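Local coordinates for protein membrane-bound protease PH1510 (Pyrococcus horikoshii OT3, PDB 3WWV) that is a membrane-bound serine protease that cleaves preferentially near hydrophobic or aromatic residues and degrades a stomatin homolog in vitro, represented here by its C-terminal OB-fold domain, at residues Gly25-Arg30 / Leu58-Val63. Numbering follows the deposited sequence.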
loop_
_atom_site.group_PDB
_atom_site.type_symbol
_atom_site.label_atom_id
_atom_site.label_comp_id
_atom_site.label_asym_id
_atom_site.label_seq_id
_atom_site.Cartn_x
_atom_site.Cartn_y
_atom_site.Cartn_z
ATOM N N GLY A 25 -1.821 -17.104 1.763
ATOM C CA GLY A 25 -0.646 -17.689 2.406
ATOM C C GLY A 25 -0.309 -17.000 3.714
ATOM O O GLY A 25 -1.198 -16.527 4.424
ATOM N N MET A 26 0.983 -16.904 4.000
ATOM C CA MET A 26 1.454 -16.481 5.295
ATOM C C MET A 26 2.635 -15.530 5.115
ATOM O O MET A 26 3.539 -15.812 4.331
ATOM C CB MET A 26 1.885 -17.726 6.072
ATOM C CG MET A 26 1.779 -17.624 7.577
ATOM S SD MET A 26 0.094 -17.874 8.150
ATOM C CE MET A 26 0.225 -17.223 9.814
ATOM N N ILE A 27 2.628 -14.399 5.820
ATOM C CA ILE A 27 3.768 -13.472 5.783
ATOM C C ILE A 27 4.275 -13.106 7.177
ATOM O O ILE A 27 3.548 -13.214 8.170
ATOM C CB ILE A 27 3.491 -12.163 4.991
ATOM C CG1 ILE A 27 2.455 -11.279 5.704
ATOM C CG2 ILE A 27 3.118 -12.458 3.548
ATOM C CD1 ILE A 27 2.213 -9.943 5.020
ATOM N N LYS A 28 5.530 -12.676 7.242
ATOM C CA LYS A 28 6.084 -12.163 8.475
ATOM C C LYS A 28 6.192 -10.647 8.367
ATOM O O LYS A 28 6.836 -10.129 7.458
ATOM C CB LYS A 28 7.443 -12.799 8.763
ATOM C CG LYS A 28 7.778 -12.861 10.248
ATOM C CD LYS A 28 9.001 -13.735 10.500
ATOM C CE LYS A 28 9.260 -13.930 11.988
ATOM N NZ LYS A 28 8.204 -14.762 12.636
ATOM N N VAL A 29 5.520 -9.939 9.267
ATOM C CA VAL A 29 5.618 -8.488 9.319
ATOM C C VAL A 29 5.994 -8.097 10.733
ATOM O O VAL A 29 5.291 -8.452 11.684
ATOM C CB VAL A 29 4.313 -7.779 8.902
ATOM C CG1 VAL A 29 4.416 -6.283 9.149
ATOM C CG2 VAL A 29 4.021 -8.025 7.436
ATOM N N ARG A 30 7.089 -7.338 10.844
ATOM C CA ARG A 30 7.806 -7.116 12.101
ATOM C C ARG A 30 8.268 -8.496 12.591
ATOM O O ARG A 30 8.993 -9.194 11.873
ATOM C CB ARG A 30 6.943 -6.361 13.128
ATOM C CG ARG A 30 6.496 -4.979 12.662
ATOM C CD ARG A 30 5.348 -4.428 13.501
ATOM N NE ARG A 30 4.134 -5.246 13.409
ATOM C CZ ARG A 30 2.943 -4.909 13.905
ATOM N NH1 ARG A 30 2.763 -3.755 14.540
ATOM N NH2 ARG A 30 1.918 -5.731 13.759
ATOM N N LEU A 58 -8.491 -10.234 9.834
ATOM C CA LEU A 58 -7.115 -10.467 10.252
ATOM C C LEU A 58 -6.194 -10.895 9.096
ATOM O O LEU A 58 -5.054 -11.323 9.326
ATOM C CB LEU A 58 -7.080 -11.513 11.378
ATOM C CG LEU A 58 -7.797 -11.165 12.687
ATOM C CD1 LEU A 58 -7.873 -12.387 13.590
ATOM C CD2 LEU A 58 -7.127 -9.989 13.403
ATOM N N THR A 59 -6.678 -10.783 7.861
ATOM C CA THR A 59 -5.882 -11.144 6.686
ATOM C C THR A 59 -5.300 -9.881 6.036
ATOM O O THR A 59 -6.042 -8.970 5.661
ATOM C CB THR A 59 -6.720 -11.945 5.656
ATOM O OG1 THR A 59 -7.258 -13.117 6.282
ATOM C CG2 THR A 59 -5.879 -12.376 4.456
ATOM N N LEU A 60 -3.977 -9.829 5.911
ATOM C CA LEU A 60 -3.305 -8.698 5.246
ATOM C C LEU A 60 -3.373 -8.827 3.728
ATOM O O LEU A 60 -3.129 -9.899 3.181
ATOM C CB LEU A 60 -1.843 -8.596 5.691
ATOM C CG LEU A 60 -1.592 -8.508 7.187
ATOM C CD1 LEU A 60 -0.100 -8.418 7.469
ATOM C CD2 LEU A 60 -2.323 -7.319 7.787
ATOM N N ILE A 61 -3.720 -7.731 3.056
ATOM C CA ILE A 61 -3.743 -7.685 1.592
ATOM C C ILE A 61 -2.485 -6.974 1.144
ATOM O O ILE A 61 -2.150 -5.900 1.644
ATOM C CB ILE A 61 -5.030 -7.029 1.066
ATOM C CG1 ILE A 61 -6.224 -7.904 1.469
ATOM C CG2 ILE A 61 -5.008 -6.869 -0.456
ATOM C CD1 ILE A 61 -7.496 -7.121 1.670
ATOM N N VAL A 62 -1.759 -7.608 0.230
ATOM C CA VAL A 62 -0.394 -7.218 -0.086
ATOM C C VAL A 62 -0.211 -7.220 -1.593
ATOM O O VAL A 62 -0.933 -7.929 -2.309
ATOM C CB VAL A 62 0.642 -8.175 0.557
ATOM C CG1 VAL A 62 0.485 -8.239 2.072
ATOM C CG2 VAL A 62 0.546 -9.574 -0.022
ATOM N N VAL A 63 0.726 -6.402 -2.063
ATOM C CA VAL A 63 1.282 -6.502 -3.418
ATOM C C VAL A 63 2.768 -6.808 -3.244
ATOM O O VAL A 63 3.325 -6.531 -2.175
ATOM C CB VAL A 63 1.095 -5.197 -4.252
ATOM C CG1 VAL A 63 -0.387 -4.912 -4.491
ATOM C CG2 VAL A 63 1.767 -3.996 -3.591
#
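Ile27 brings its CD1 methyl up against both Leu60 and Val62, the two residues of 58-63 whose CB atoms point toward strand 25-29; it takes part in two of the three side-chain pairs and has the largest buried share of any residue here. Its CG1 branch sits between the backbone N and the carbonyl carbon (chi1 68°), and the extended second torsion carries CD1 away from its own strand into the interior. There CD1 lies 3.7 Å from Leu60 CD1, the two side chains crossing at a slant, and meets Val62 CG1 tip to tip at 3.8 Å. How a closed β-barrel fills its centre is well illustrated here: in this OB-fold domain, the NfeD-like C-terminal part of the protease, strands 25-29 and 59-63 share no hydrogen bond. Their axes pass 8.7 Å apart at 85°, nearly perpendicular, with strand 32-38 between them in the sheet order, and inward-facing aliphatic groups bridge the gap. Past Lys28, whose CB points away from 58-63, Val29 turns inward again. Its CG2 methyl, beside the backbone N, approaches the same Leu60 CD1 at 4.1 Å, more loosely than Ile27 does, so a single leucine methyl touches both residues of 25-29 that face it. Met10 of helix 7-10 packs against both Val29 and Leu60, while Val50 of strand 49-56 and Leu21 pack against Val62.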